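Local coordinates for protein delta-aminolevulinic acid dehydratase (Toxoplasma gondii ME49, PDB 3OBK) that catalyses the condensation of two molecules of 5-aminolevulinic acid to the pyrrole porphobilinogen, an early step of tetrapyrrole synthesis, and assembles as an octamer, at residues 239-242 against 247-250; 183-188 against 211-216; 264-269 against 274-279; 289-294 against 319-324. All coordinates share one frame; numbering follows the deposited sequence.

Contact 1: residues 239-242 against 247-250; sequences YQMD and REAE. With PBG (3-[5-(aminomethyl)-4-(carboxymethyl)-1H-pyrrol-3-yl]propanoic acid), chain L.
The side chains of M241 and E248 slide past one another in opposite directions and meet along their flanks. The methionine has CG beside its backbone N (chi1 -71°) and is bent at its last torsion, which brings CE against the helix backbone, 3.9 Å from A249 N and 4.4 Å from A249 CB. A flexible thioether suits a place where one methyl group must lie against both an alanine and the carbon chain of a glutamate. E248 is extended, and its OE1 passes 4.0 Å from M241 CE. The same OE1 takes a hydrogen bond from a water at 2.7 Å, and that water accepts one from D242 N at 3.0 Å, joining loop and helix without a direct bond. N245 also holds OE1, while OE2 forms a salt bridge with R27 of a neighbouring subunit. Beyond M241, the extended Q240 brings NE2 to 3.1 Å from PBG O1A. The backbone of M241 is hydrogen-bonded to K213 and A215, at and just past the end of strand 206-213, and A249 rests on V275 of helix 273-282, so the contact ties an active-site loop to helix 247-258.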
loop_
_atom_site.group_PDB
_atom_site.type_symbol
_atom_site.label_atom_id
_atom_site.label_comp_id
_atom_site.label_asym_id
_atom_site.label_seq_id
_atom_site.Cartn_x
_atom_site.Cartn_y
_atom_site.Cartn_z
ATOM N N TYR A 239 1.267 -8.555 32.428
ATOM C CA TYR A 239 0.210 -9.014 31.549
ATOM C C TYR A 239 -0.570 -7.931 30.792
ATOM O O TYR A 239 -0.795 -8.090 29.592
ATOM C CB TYR A 239 -0.766 -9.980 32.254
ATOM C CG TYR A 239 -1.458 -9.584 33.546
ATOM C CD1 TYR A 239 -0.862 -9.817 34.777
ATOM C CD2 TYR A 239 -2.752 -9.105 33.546
ATOM C CE1 TYR A 239 -1.507 -9.517 35.978
ATOM C CE2 TYR A 239 -3.421 -8.810 34.757
ATOM C CZ TYR A 239 -2.781 -9.027 35.971
ATOM O OH TYR A 239 -3.420 -8.759 37.174
ATOM N N GLN A 240 -1.006 -6.866 31.461
ATOM C CA GLN A 240 -1.486 -5.706 30.722
ATOM C C GLN A 240 -0.302 -5.066 29.976
ATOM O O GLN A 240 0.853 -5.233 30.352
ATOM C CB GLN A 240 -2.204 -4.738 31.631
ATOM C CG GLN A 240 -3.505 -5.346 32.233
ATOM C CD GLN A 240 -4.169 -4.464 33.295
ATOM O OE1 GLN A 240 -3.658 -3.407 33.676
ATOM N NE2 GLN A 240 -5.314 -4.922 33.795
ATOM N N MET A 241 -0.605 -4.366 28.899
ATOM C CA MET A 241 0.404 -3.831 27.978
ATOM C C MET A 241 1.045 -2.519 28.422
ATOM O O MET A 241 0.429 -1.676 29.070
ATOM C CB MET A 241 -0.237 -3.605 26.602
ATOM C CG MET A 241 -0.563 -4.901 25.875
ATOM S SD MET A 241 -1.383 -4.706 24.284
ATOM C CE MET A 241 -0.365 -3.397 23.616
ATOM N N ASP A 242 2.286 -2.350 28.037
ATOM C CA ASP A 242 3.002 -1.103 28.234
ATOM C C ASP A 242 2.359 -0.030 27.377
ATOM O O ASP A 242 2.270 -0.185 26.165
ATOM C CB ASP A 242 4.450 -1.302 27.768
ATOM C CG ASP A 242 5.389 -0.166 28.200
ATOM O OD1 ASP A 242 4.889 0.903 28.607
ATOM O OD2 ASP A 242 6.636 -0.371 28.130
ATOM N N ARG A 247 2.994 -1.025 18.074
ATOM C CA ARG A 247 3.199 -2.229 17.246
ATOM C C ARG A 247 2.705 -3.516 17.938
ATOM O O ARG A 247 2.071 -4.397 17.322
ATOM C CB ARG A 247 4.672 -2.322 16.841
ATOM C CG ARG A 247 5.110 -3.622 16.208
ATOM C CD ARG A 247 6.670 -3.754 16.221
ATOM N NE ARG A 247 7.190 -3.661 17.598
ATOM C CZ ARG A 247 8.469 -3.498 17.933
ATOM N NH1 ARG A 247 8.810 -3.412 19.227
ATOM N NH2 ARG A 247 9.404 -3.421 16.983
ATOM N N GLU A 248 2.972 -3.617 19.233
ATOM C CA GLU A 248 2.483 -4.740 20.019
ATOM C C GLU A 248 0.958 -4.900 19.906
ATOM O O GLU A 248 0.453 -6.013 19.926
ATOM C CB GLU A 248 2.902 -4.565 21.487
ATOM C CG GLU A 248 2.732 -5.769 22.343
ATOM C CD GLU A 248 3.123 -5.517 23.812
ATOM O OE1 GLU A 248 3.482 -4.361 24.194
ATOM O OE2 GLU A 248 3.059 -6.510 24.584
ATOM N N ALA A 249 0.225 -3.802 19.774
ATOM C CA ALA A 249 -1.249 -3.886 19.664
ATOM C C ALA A 249 -1.670 -4.741 18.469
ATOM O O ALA A 249 -2.625 -5.463 18.552
ATOM C CB ALA A 249 -1.885 -2.513 19.584
ATOM N N GLU A 250 -0.920 -4.668 17.383
ATOM C CA GLU A 250 -1.211 -5.433 16.171
ATOM C C GLU A 250 -0.898 -6.914 16.352
ATOM O O GLU A 250 -1.584 -7.788 15.834
ATOM C CB GLU A 250 -0.407 -4.868 14.995
ATOM C CG GLU A 250 -0.707 -3.373 14.745
ATOM C CD GLU A 250 0.168 -2.763 13.627
ATOM O OE1 GLU A 250 0.831 -1.713 13.904
ATOM O OE2 GLU A 250 0.190 -3.352 12.495
HETATM C CHA PBG L . -10.805 -6.547 35.345
HETATM C C1A PBG L . -11.338 -5.252 34.826
HETATM C C2A PBG L . -10.821 -3.985 35.078
HETATM C C3A PBG L . -11.632 -3.100 34.391
HETATM C C4A PBG L . -12.549 -3.850 33.679
HETATM N NA PBG L . -12.372 -5.144 33.979
HETATM C C5A PBG L . -9.731 -3.586 36.044
HETATM C C6A PBG L . -8.363 -3.996 35.707
HETATM O O1A PBG L . -8.240 -4.933 34.874
HETATM O O2A PBG L . -7.389 -3.482 36.303
HETATM C C7A PBG L . -11.514 -1.625 34.429
HETATM C C8A PBG L . -12.648 -0.848 33.873
HETATM C C9A PBG L . -12.708 0.593 34.164
HETATM O O3A PBG L . -13.803 1.141 34.081
HETATM O O4A PBG L . -11.806 1.214 34.749
HETATM N N1 PBG L . -10.263 -7.477 34.409
HETATM O O HOH W 1 3.674 -4.779 26.889
#

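Contact 2: residues 183-188 against 211-216; sequences SDMMDG and SCKYAS. With PBG (3-[5-(aminomethyl)-4-(carboxymethyl)-1H-pyrrol-3-yl]propanoic acid), chain L.
At the C-terminal mouth of the TIM barrel, where the active site lies, the loop after strand 179-182 meets the end of the neighbouring strand 206-213. K213 reaches into the pocket with its chain fully extended, CG anti to the backbone N (chi1 171°); a long, unbranched lysine suits this reach from strand to ligand. Its NZ donates to S183 O at 3.0 Å, in the carbonyl plane and on a lone pair, and to PBG O1A at 2.8 Å. Serine's short hydroxyl serves the aminomethyl group: S183 OG accepts from PBG N1 at 2.5 Å, a distance short enough at this resolution to be read with caution, and is also bonded to D134. Farther from the ligand M185, bent at its second and third torsions, crosses K213 obliquely. Its SD lies 3.9 Å from K213 CB, and its CE is 3.6 Å from S211 O. Bonded to a carbonyl and a carboxylate, NZ is oriented toward the carboxymethyl group, close to K267 NZ, consistent with a shared catalytic site.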
loop_
_atom_site.group_PDB
_atom_site.type_symbol
_atom_site.label_atom_id
_atom_site.label_comp_id
_atom_site.label_asym_id
_atom_site.label_seq_id
_atom_site.Cartn_x
_atom_site.Cartn_y
_atom_site.Cartn_z
ATOM N N SER A 183 -11.110 -9.974 29.967
ATOM C CA SER A 183 -10.297 -8.779 30.180
ATOM C C SER A 183 -8.978 -9.098 30.872
ATOM O O SER A 183 -8.301 -8.198 31.379
ATOM C CB SER A 183 -11.070 -7.794 31.030
ATOM O OG SER A 183 -11.352 -8.368 32.291
ATOM N N ASP A 184 -8.592 -10.368 30.821
ATOM C CA ASP A 184 -7.517 -10.924 31.644
ATOM C C ASP A 184 -6.120 -10.703 31.122
ATOM O O ASP A 184 -5.189 -10.654 31.909
ATOM C CB ASP A 184 -7.705 -12.435 31.725
ATOM C CG ASP A 184 -7.913 -13.055 30.358
ATOM O OD1 ASP A 184 -9.002 -12.828 29.782
ATOM O OD2 ASP A 184 -6.980 -13.728 29.858
ATOM N N MET A 185 -5.982 -10.649 29.795
ATOM C CA MET A 185 -4.711 -10.528 29.088
ATOM C C MET A 185 -3.754 -11.715 29.293
ATOM O O MET A 185 -2.520 -11.590 29.164
ATOM C CB MET A 185 -4.062 -9.181 29.381
ATOM C CG MET A 185 -4.809 -7.997 28.771
ATOM S SD MET A 185 -4.850 -7.949 26.955
ATOM C CE MET A 185 -3.214 -7.356 26.592
ATOM N N MET A 186 -4.317 -12.891 29.560
ATOM C CA MET A 186 -3.531 -14.116 29.513
ATOM C C MET A 186 -3.312 -14.424 28.067
ATOM O O MET A 186 -4.116 -14.056 27.229
ATOM C CB MET A 186 -4.257 -15.278 30.170
ATOM C CG MET A 186 -4.499 -15.080 31.666
ATOM S SD MET A 186 -2.982 -14.810 32.612
ATOM C CE MET A 186 -2.845 -13.019 32.814
ATOM N N ASP A 187 -2.214 -15.085 27.761
ATOM C CA ASP A 187 -1.950 -15.489 26.415
ATOM C C ASP A 187 -2.840 -16.643 26.033
ATOM O O ASP A 187 -2.994 -17.587 26.785
ATOM C CB ASP A 187 -0.493 -15.887 26.275
ATOM C CG ASP A 187 0.406 -14.696 26.219
ATOM O OD1 ASP A 187 -0.071 -13.639 25.765
ATOM O OD2 ASP A 187 1.573 -14.797 26.657
ATOM N N GLY A 188 -3.442 -16.555 24.858
ATOM C CA GLY A 188 -4.168 -17.696 24.308
ATOM C C GLY A 188 -5.541 -17.957 24.874
ATOM O O GLY A 188 -6.169 -18.922 24.495
ATOM N N SER A 211 -8.248 -7.119 23.290
ATOM C CA SER A 211 -6.948 -7.413 22.656
ATOM C C SER A 211 -5.872 -6.491 23.112
ATOM O O SER A 211 -4.790 -6.947 23.435
ATOM C CB SER A 211 -6.992 -7.264 21.144
ATOM O OG SER A 211 -8.008 -8.048 20.632
ATOM N N CYS A 212 -6.167 -5.197 23.086
ATOM C CA CYS A 212 -5.196 -4.172 23.405
ATOM C C CYS A 212 -5.634 -3.443 24.675
ATOM O O CYS A 212 -6.257 -2.399 24.629
ATOM C CB CYS A 212 -5.059 -3.213 22.217
ATOM S SG CYS A 212 -4.982 -4.084 20.619
ATOM N N LYS A 213 -5.346 -4.061 25.812
ATOM C CA LYS A 213 -5.698 -3.538 27.120
ATOM C C LYS A 213 -4.399 -3.165 27.808
ATOM O O LYS A 213 -3.535 -4.014 27.985
ATOM C CB LYS A 213 -6.427 -4.576 27.949
ATOM C CG LYS A 213 -6.614 -4.127 29.367
ATOM C CD LYS A 213 -7.547 -5.048 30.110
ATOM C CE LYS A 213 -7.842 -4.504 31.469
ATOM N NZ LYS A 213 -8.840 -5.310 32.124
ATOM N N TYR A 214 -4.268 -1.899 28.188
ATOM C CA TYR A 214 -2.991 -1.390 28.651
ATOM C C TYR A 214 -2.862 -1.402 30.178
ATOM O O TYR A 214 -3.844 -1.335 30.891
ATOM C CB TYR A 214 -2.757 -0.001 28.057
ATOM C CG TYR A 214 -2.427 -0.070 26.576
ATOM C CD1 TYR A 214 -3.416 -0.185 25.616
ATOM C CD2 TYR A 214 -1.110 -0.077 26.147
ATOM C CE1 TYR A 214 -3.096 -0.275 24.243
ATOM C CE2 TYR A 214 -0.781 -0.152 24.807
ATOM C CZ TYR A 214 -1.778 -0.259 23.860
ATOM O OH TYR A 214 -1.420 -0.338 22.546
ATOM N N ALA A 215 -1.636 -1.542 30.664
ATOM C CA ALA A 215 -1.341 -1.499 32.105
ATOM C C ALA A 215 -1.531 -0.096 32.611
ATOM O O ALA A 215 -0.589 0.579 32.941
ATOM C CB ALA A 215 0.101 -1.992 32.383
ATOM N N SER A 216 -2.769 0.339 32.663
ATOM C CA SER A 216 -3.093 1.746 32.880
ATOM C C SER A 216 -3.257 2.134 34.350
ATOM O O SER A 216 -3.480 1.286 35.252
ATOM C CB SER A 216 -4.404 2.096 32.136
ATOM O OG SER A 216 -4.687 3.491 32.184
HETATM C CHA PBG L . -10.805 -6.547 35.345
HETATM C C1A PBG L . -11.338 -5.252 34.826
HETATM C C2A PBG L . -10.821 -3.985 35.078
HETATM C C3A PBG L . -11.632 -3.100 34.391
HETATM C C4A PBG L . -12.549 -3.850 33.679
HETATM N NA PBG L . -12.372 -5.144 33.979
HETATM C C5A PBG L . -9.731 -3.586 36.044
HETATM C C6A PBG L . -8.363 -3.996 35.707
HETATM O O1A PBG L . -8.240 -4.933 34.874
HETATM O O2A PBG L . -7.389 -3.482 36.303
HETATM C C7A PBG L . -11.514 -1.625 34.429
HETATM C C8A PBG L . -12.648 -0.848 33.873
HETATM C C9A PBG L . -12.708 0.593 34.164
HETATM O O3A PBG L . -13.803 1.141 34.081
HETATM O O4A PBG L . -11.806 1.214 34.749
HETATM N N1 PBG L . -10.263 -7.477 34.409
#

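Contact 3: residues 264-269 against 274-279; sequences LMVKPG and DVLAKI. With PBG (3-[5-(aminomethyl)-4-(carboxymethyl)-1H-pyrrol-3-yl]propanoic acid), chain L.
I279 N donates to V275 O at 3.0 Å, a helical bond that sets the two residues one turn apart on the face of helix 273-282 that covers strand 263-267. This is the first half of a beta-alpha-beta unit of the TIM barrel: the axes of segments 264-267 and 274-279 come within 8.7 Å and run nearly antiparallel, at 160°. The strand alternates as a barrel strand does. L264 and V266 point toward the helix, whereas M265 points away from it. K267, extended beyond CG, reaches the bound product instead, its NZ 3.1 Å from PBG C4A; it probably corresponds to one of the family's two Schiff-base lysines, and K213 to the other. Valine, isoleucine and leucine side chains fill the layer between strand and helix, where no polar bond crosses. L264 CD1 meets I279 CG2 at 4.2 Å. V266 uses both of its methyl groups: CG1, anti to the backbone N (chi1 174°), touches V275 CG1, while CG2 sits over the helix backbone, 4.0 Å from L276 CA.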
loop_
_atom_site.group_PDB
_atom_site.type_symbol
_atom_site.label_atom_id
_atom_site.label_comp_id
_atom_site.label_asym_id
_atom_site.label_seq_id
_atom_site.Cartn_x
_atom_site.Cartn_y
_atom_site.Cartn_z
ATOM N N LEU A 264 -13.167 -6.904 18.924
ATOM C CA LEU A 264 -11.951 -6.496 19.593
ATOM C C LEU A 264 -12.129 -5.179 20.328
ATOM O O LEU A 264 -12.687 -4.221 19.792
ATOM C CB LEU A 264 -10.842 -6.368 18.592
ATOM C CG LEU A 264 -10.591 -7.635 17.770
ATOM C CD1 LEU A 264 -9.572 -7.314 16.666
ATOM C CD2 LEU A 264 -10.166 -8.834 18.620
ATOM N N MET A 265 -11.677 -5.164 21.575
ATOM C CA MET A 265 -11.795 -4.044 22.482
ATOM C C MET A 265 -10.424 -3.422 22.705
ATOM O O MET A 265 -9.427 -4.143 22.893
ATOM C CB MET A 265 -12.348 -4.550 23.801
ATOM C CG MET A 265 -12.291 -3.571 25.003
ATOM S SD MET A 265 -13.660 -2.417 25.118
ATOM C CE MET A 265 -15.025 -3.499 25.558
ATOM N N VAL A 266 -10.356 -2.097 22.646
ATOM C CA VAL A 266 -9.166 -1.356 23.070
ATOM C C VAL A 266 -9.551 -0.607 24.308
ATOM O O VAL A 266 -10.614 0.024 24.349
ATOM C CB VAL A 266 -8.713 -0.304 22.043
ATOM C CG1 VAL A 266 -7.530 0.574 22.624
ATOM C CG2 VAL A 266 -8.354 -0.975 20.739
ATOM N N LYS A 267 -8.674 -0.650 25.299
ATOM C CA LYS A 267 -8.950 -0.084 26.590
ATOM C C LYS A 267 -7.653 0.255 27.216
ATOM O O LYS A 267 -6.730 -0.551 27.151
ATOM C CB LYS A 267 -9.604 -1.140 27.428
ATOM C CG LYS A 267 -9.900 -0.801 28.889
ATOM C CD LYS A 267 -10.585 -2.026 29.416
ATOM C CE LYS A 267 -10.582 -2.209 30.890
ATOM N NZ LYS A 267 -10.857 -3.678 31.143
ATOM N N PRO A 268 -7.558 1.432 27.846
ATOM C CA PRO A 268 -8.558 2.497 27.988
ATOM C C PRO A 268 -8.939 3.222 26.700
ATOM O O PRO A 268 -8.641 2.753 25.627
ATOM C CB PRO A 268 -7.909 3.456 28.993
ATOM C CG PRO A 268 -6.909 2.598 29.734
ATOM C CD PRO A 268 -6.412 1.629 28.740
ATOM N N GLY A 269 -9.612 4.362 26.832
ATOM C CA GLY A 269 -10.354 4.957 25.722
ATOM C C GLY A 269 -9.673 6.107 25.018
ATOM O O GLY A 269 -8.867 5.897 24.127
ATOM N N ASP A 274 -5.332 6.340 19.064
ATOM C CA ASP A 274 -4.365 5.925 18.026
ATOM C C ASP A 274 -4.333 4.414 17.828
ATOM O O ASP A 274 -4.205 3.944 16.696
ATOM C CB ASP A 274 -2.934 6.429 18.297
ATOM C CG ASP A 274 -2.389 5.928 19.589
ATOM O OD1 ASP A 274 -3.125 6.075 20.590
ATOM O OD2 ASP A 274 -1.250 5.399 19.634
ATOM N N VAL A 275 -4.402 3.664 18.909
ATOM C CA VAL A 275 -4.377 2.225 18.806
ATOM C C VAL A 275 -5.702 1.741 18.229
ATOM O O VAL A 275 -5.739 0.848 17.391
ATOM C CB VAL A 275 -4.127 1.597 20.182
ATOM C CG1 VAL A 275 -4.165 0.047 20.108
ATOM C CG2 VAL A 275 -2.809 2.096 20.713
ATOM N N LEU A 276 -6.785 2.359 18.687
ATOM C CA LEU A 276 -8.115 2.086 18.181
ATOM C C LEU A 276 -8.146 2.260 16.675
ATOM O O LEU A 276 -8.594 1.362 15.976
ATOM C CB LEU A 276 -9.146 3.008 18.856
ATOM C CG LEU A 276 -10.606 2.860 18.478
ATOM C CD1 LEU A 276 -11.165 1.498 18.861
ATOM C CD2 LEU A 276 -11.428 3.960 19.150
ATOM N N ALA A 277 -7.669 3.400 16.169
ATOM C CA ALA A 277 -7.703 3.667 14.720
ATOM C C ALA A 277 -6.837 2.690 13.963
ATOM O O ALA A 277 -7.195 2.257 12.879
ATOM C CB ALA A 277 -7.289 5.068 14.390
ATOM N N LYS A 278 -5.692 2.338 14.525
ATOM C CA LYS A 278 -4.764 1.488 13.781
ATOM C C LYS A 278 -5.350 0.091 13.635
ATOM O O LYS A 278 -5.341 -0.463 12.544
ATOM C CB LYS A 278 -3.394 1.462 14.425
ATOM C CG LYS A 278 -2.390 0.560 13.711
ATOM C CD LYS A 278 -2.301 0.787 12.163
ATOM C CE LYS A 278 -1.085 1.632 11.742
ATOM N NZ LYS A 278 -1.352 2.354 10.429
ATOM N N ILE A 279 -5.914 -0.440 14.723
ATOM C CA ILE A 279 -6.528 -1.758 14.699
ATOM C C ILE A 279 -7.774 -1.749 13.837
ATOM O O ILE A 279 -8.043 -2.698 13.136
ATOM C CB ILE A 279 -6.842 -2.302 16.116
ATOM C CG1 ILE A 279 -5.546 -2.389 16.937
ATOM C CG2 ILE A 279 -7.497 -3.685 16.025
ATOM C CD1 ILE A 279 -4.330 -3.045 16.203
HETATM C CHA PBG L . -10.805 -6.547 35.345
HETATM C C1A PBG L . -11.338 -5.252 34.826
HETATM C C2A PBG L . -10.821 -3.985 35.078
HETATM C C3A PBG L . -11.632 -3.100 34.391
HETATM C C4A PBG L . -12.549 -3.850 33.679
HETATM N NA PBG L . -12.372 -5.144 33.979
HETATM C C5A PBG L . -9.731 -3.586 36.044
HETATM C C6A PBG L . -8.363 -3.996 35.707
HETATM O O1A PBG L . -8.240 -4.933 34.874
HETATM O O2A PBG L . -7.389 -3.482 36.303
HETATM C C7A PBG L . -11.514 -1.625 34.429
HETATM C C8A PBG L . -12.648 -0.848 33.873
HETATM C C9A PBG L . -12.708 0.593 34.164
HETATM O O3A PBG L . -13.803 1.141 34.081
HETATM O O4A PBG L . -11.806 1.214 34.749
HETATM N N1 PBG L . -10.263 -7.477 34.409
#

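Contact 4: residues 289-294 against 319-324; sequences AYHVSG and KSFRRA. With PBG (3-[5-(aminomethyl)-4-(carboxymethyl)-1H-pyrrol-3-yl]propanoic acid), chain L.
Apolar packing centres on F321, which lies against A289 and H291. With CG beside the backbone N (chi1 -85°), one part of its ring meets A289 and another H291: CD1 lies 3.5 Å from A289 CB, and CE2 lies 3.9 Å from H291 CB. Alanine's small methyl lets the ring approach the strand closely.

The aromatic pair is oblique. The H291 and F321 rings have centroids 5.7 Å apart and planes at 72°, with H291 CD2 lying in the plane of the phenylalanine ring at its edge. The imidazole keeps its polar side for T331, which is hydrogen-bonded to ND1.

Hydrogen bonds to the product come from the first turn of helix 293-305, whose N-cap position is V292. S293 N donates to PBG O3A at 2.9 Å with an angle of 154°, and S293 OG to PBG O4A at 2.8 Å. A serine here offers amide and hydroxyl together, and the helix N-terminus would add a favourable dipole for the propanoate. The Y290 ring packs against that propanoate, CE1 3.5 Å from PBG O3A, while its OH is bonded to Y332.

R323, on the same helix as F321, makes a salt bridge with D274 of a neighbouring subunit. Buried apolar packing between strand and outer helix, with ligand bonds just past the strand's C-terminal end, is the classic layout of a TIM barrel.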
loop_
_atom_site.group_PDB
_atom_site.type_symbol
_atom_site.label_atom_id
_atom_site.label_comp_id
_atom_site.label_asym_id
_atom_site.label_seq_id
_atom_site.Cartn_x
_atom_site.Cartn_y
_atom_site.Cartn_z
ATOM N N ALA A 289 -14.463 0.278 22.124
ATOM C CA ALA A 289 -13.551 1.059 22.959
ATOM C C ALA A 289 -14.178 1.210 24.354
ATOM O O ALA A 289 -15.385 1.198 24.479
ATOM C CB ALA A 289 -13.292 2.383 22.324
ATOM N N TYR A 290 -13.359 1.316 25.396
ATOM C CA TYR A 290 -13.855 1.451 26.759
ATOM C C TYR A 290 -13.428 2.807 27.319
ATOM O O TYR A 290 -12.239 3.074 27.508
ATOM C CB TYR A 290 -13.299 0.345 27.632
ATOM C CG TYR A 290 -14.142 -0.028 28.832
ATOM C CD1 TYR A 290 -14.533 0.908 29.783
ATOM C CD2 TYR A 290 -14.508 -1.349 29.046
ATOM C CE1 TYR A 290 -15.296 0.520 30.922
ATOM C CE2 TYR A 290 -15.270 -1.735 30.147
ATOM C CZ TYR A 290 -15.655 -0.813 31.078
ATOM O OH TYR A 290 -16.395 -1.274 32.147
ATOM N N HIS A 291 -14.431 3.649 27.569
ATOM C CA HIS A 291 -14.283 4.897 28.283
ATOM C C HIS A 291 -14.280 4.565 29.780
ATOM O O HIS A 291 -15.356 4.413 30.380
ATOM C CB HIS A 291 -15.455 5.804 27.922
ATOM C CG HIS A 291 -15.290 7.230 28.338
ATOM N ND1 HIS A 291 -16.334 7.972 28.851
ATOM C CD2 HIS A 291 -14.219 8.055 28.304
ATOM C CE1 HIS A 291 -15.910 9.200 29.103
ATOM N NE2 HIS A 291 -14.632 9.279 28.777
ATOM N N VAL A 292 -13.089 4.436 30.365
ATOM C CA VAL A 292 -12.937 3.761 31.640
ATOM C C VAL A 292 -13.197 4.658 32.842
ATOM O O VAL A 292 -13.218 5.883 32.732
ATOM C CB VAL A 292 -11.536 3.158 31.807
ATOM C CG1 VAL A 292 -11.188 2.279 30.628
ATOM C CG2 VAL A 292 -10.491 4.246 32.030
ATOM N N SER A 293 -13.367 4.017 34.002
ATOM C CA SER A 293 -13.760 4.679 35.228
ATOM C C SER A 293 -12.967 5.948 35.495
ATOM O O SER A 293 -13.508 6.959 35.891
ATOM C CB SER A 293 -13.562 3.715 36.384
ATOM O OG SER A 293 -12.193 3.357 36.541
ATOM N N GLY A 294 -11.678 5.894 35.274
ATOM C CA GLY A 294 -10.828 7.047 35.533
ATOM C C GLY A 294 -11.148 8.201 34.613
ATOM O O GLY A 294 -11.159 9.349 35.032
ATOM N N LYS A 319 -18.463 11.218 20.085
ATOM C CA LYS A 319 -18.196 11.438 18.678
ATOM C C LYS A 319 -16.750 11.116 18.342
ATOM O O LYS A 319 -16.485 10.512 17.312
ATOM C CB LYS A 319 -18.518 12.882 18.265
ATOM C CG LYS A 319 -18.427 13.179 16.801
ATOM C CD LYS A 319 -19.335 12.294 15.967
ATOM C CE LYS A 319 -20.798 12.557 16.180
ATOM N NZ LYS A 319 -21.245 13.909 15.656
ATOM N N SER A 320 -15.826 11.493 19.220
ATOM C CA SER A 320 -14.413 11.165 19.015
ATOM C C SER A 320 -14.100 9.649 18.971
ATOM O O SER A 320 -13.379 9.221 18.111
ATOM C CB SER A 320 -13.543 11.887 20.055
ATOM O OG SER A 320 -13.511 13.292 19.767
ATOM N N PHE A 321 -14.667 8.848 19.861
ATOM C CA PHE A 321 -14.479 7.381 19.814
ATOM C C PHE A 321 -14.937 6.783 18.490
ATOM O O PHE A 321 -14.370 5.817 17.948
ATOM C CB PHE A 321 -15.318 6.699 20.881
ATOM C CG PHE A 321 -14.676 6.652 22.190
ATOM C CD1 PHE A 321 -13.552 5.860 22.389
ATOM C CD2 PHE A 321 -15.188 7.373 23.252
ATOM C CE1 PHE A 321 -12.947 5.835 23.624
ATOM C CE2 PHE A 321 -14.596 7.318 24.468
ATOM C CZ PHE A 321 -13.486 6.573 24.659
ATOM N N ARG A 322 -15.998 7.380 17.993
ATOM C CA ARG A 322 -16.638 6.915 16.817
ATOM C C ARG A 322 -15.809 7.291 15.581
ATOM O O ARG A 322 -15.552 6.441 14.748
ATOM C CB ARG A 322 -18.031 7.503 16.828
ATOM C CG ARG A 322 -19.003 6.744 16.058
ATOM C CD ARG A 322 -19.928 5.761 16.812
ATOM N NE ARG A 322 -20.839 5.420 15.707
ATOM C CZ ARG A 322 -20.904 4.285 15.023
ATOM N NH1 ARG A 322 -21.717 4.198 13.981
ATOM N NH2 ARG A 322 -20.254 3.217 15.393
ATOM N N ARG A 323 -15.347 8.534 15.489
ATOM C CA ARG A 323 -14.477 8.961 14.396
ATOM C C ARG A 323 -13.178 8.115 14.351
ATOM O O ARG A 323 -12.751 7.672 13.295
ATOM C CB ARG A 323 -14.120 10.426 14.554
ATOM C CG ARG A 323 -13.178 10.986 13.488
ATOM C CD ARG A 323 -12.418 12.265 13.929
ATOM N NE ARG A 323 -11.708 11.991 15.162
ATOM C CZ ARG A 323 -11.905 12.557 16.354
ATOM N NH1 ARG A 323 -12.746 13.565 16.534
ATOM N NH2 ARG A 323 -11.198 12.120 17.384
ATOM N N ALA A 324 -12.599 7.885 15.530
ATOM C CA ALA A 324 -11.411 7.085 15.723
ATOM C C ALA A 324 -11.574 5.618 15.308
ATOM O O ALA A 324 -10.590 4.949 15.057
ATOM C CB ALA A 324 -10.992 7.173 17.156
HETATM C CHA PBG L . -10.805 -6.547 35.345
HETATM C C1A PBG L . -11.338 -5.252 34.826
HETATM C C2A PBG L . -10.821 -3.985 35.078
HETATM C C3A PBG L . -11.632 -3.100 34.391
HETATM C C4A PBG L . -12.549 -3.850 33.679
HETATM N NA PBG L . -12.372 -5.144 33.979
HETATM C C5A PBG L . -9.731 -3.586 36.044
HETATM C C6A PBG L . -8.363 -3.996 35.707
HETATM O O1A PBG L . -8.240 -4.933 34.874
HETATM O O2A PBG L . -7.389 -3.482 36.303
HETATM C C7A PBG L . -11.514 -1.625 34.429
HETATM C C8A PBG L . -12.648 -0.848 33.873
HETATM C C9A PBG L . -12.708 0.593 34.164
HETATM O O3A PBG L . -13.803 1.141 34.081
HETATM O O4A PBG L . -11.806 1.214 34.749
HETATM N N1 PBG L . -10.263 -7.477 34.409
#

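In the fold
Along the chain the contacts come in the order 2, 1, 3, 4, each closing before the next opens. Strands 206-213, 263-267 and 287-291 are successive parallel neighbours in the barrel sheet and carry parts of contacts 2, 3 and 4; contact 1 adds the loop and helix between the first two. Centres lie about 8 Å apart for contacts 1 and 2 and about 9 Å for contacts 3 and 4, but about 18 Å for contacts 1 and 4, which do not touch. Contact 3 is the bridge: Y214 N meets K267 O at 3.0 Å, and G269 CA packs on F321 CE1. All four touch the product and a neighbouring subunit, so pocket and octamer interface share one framework.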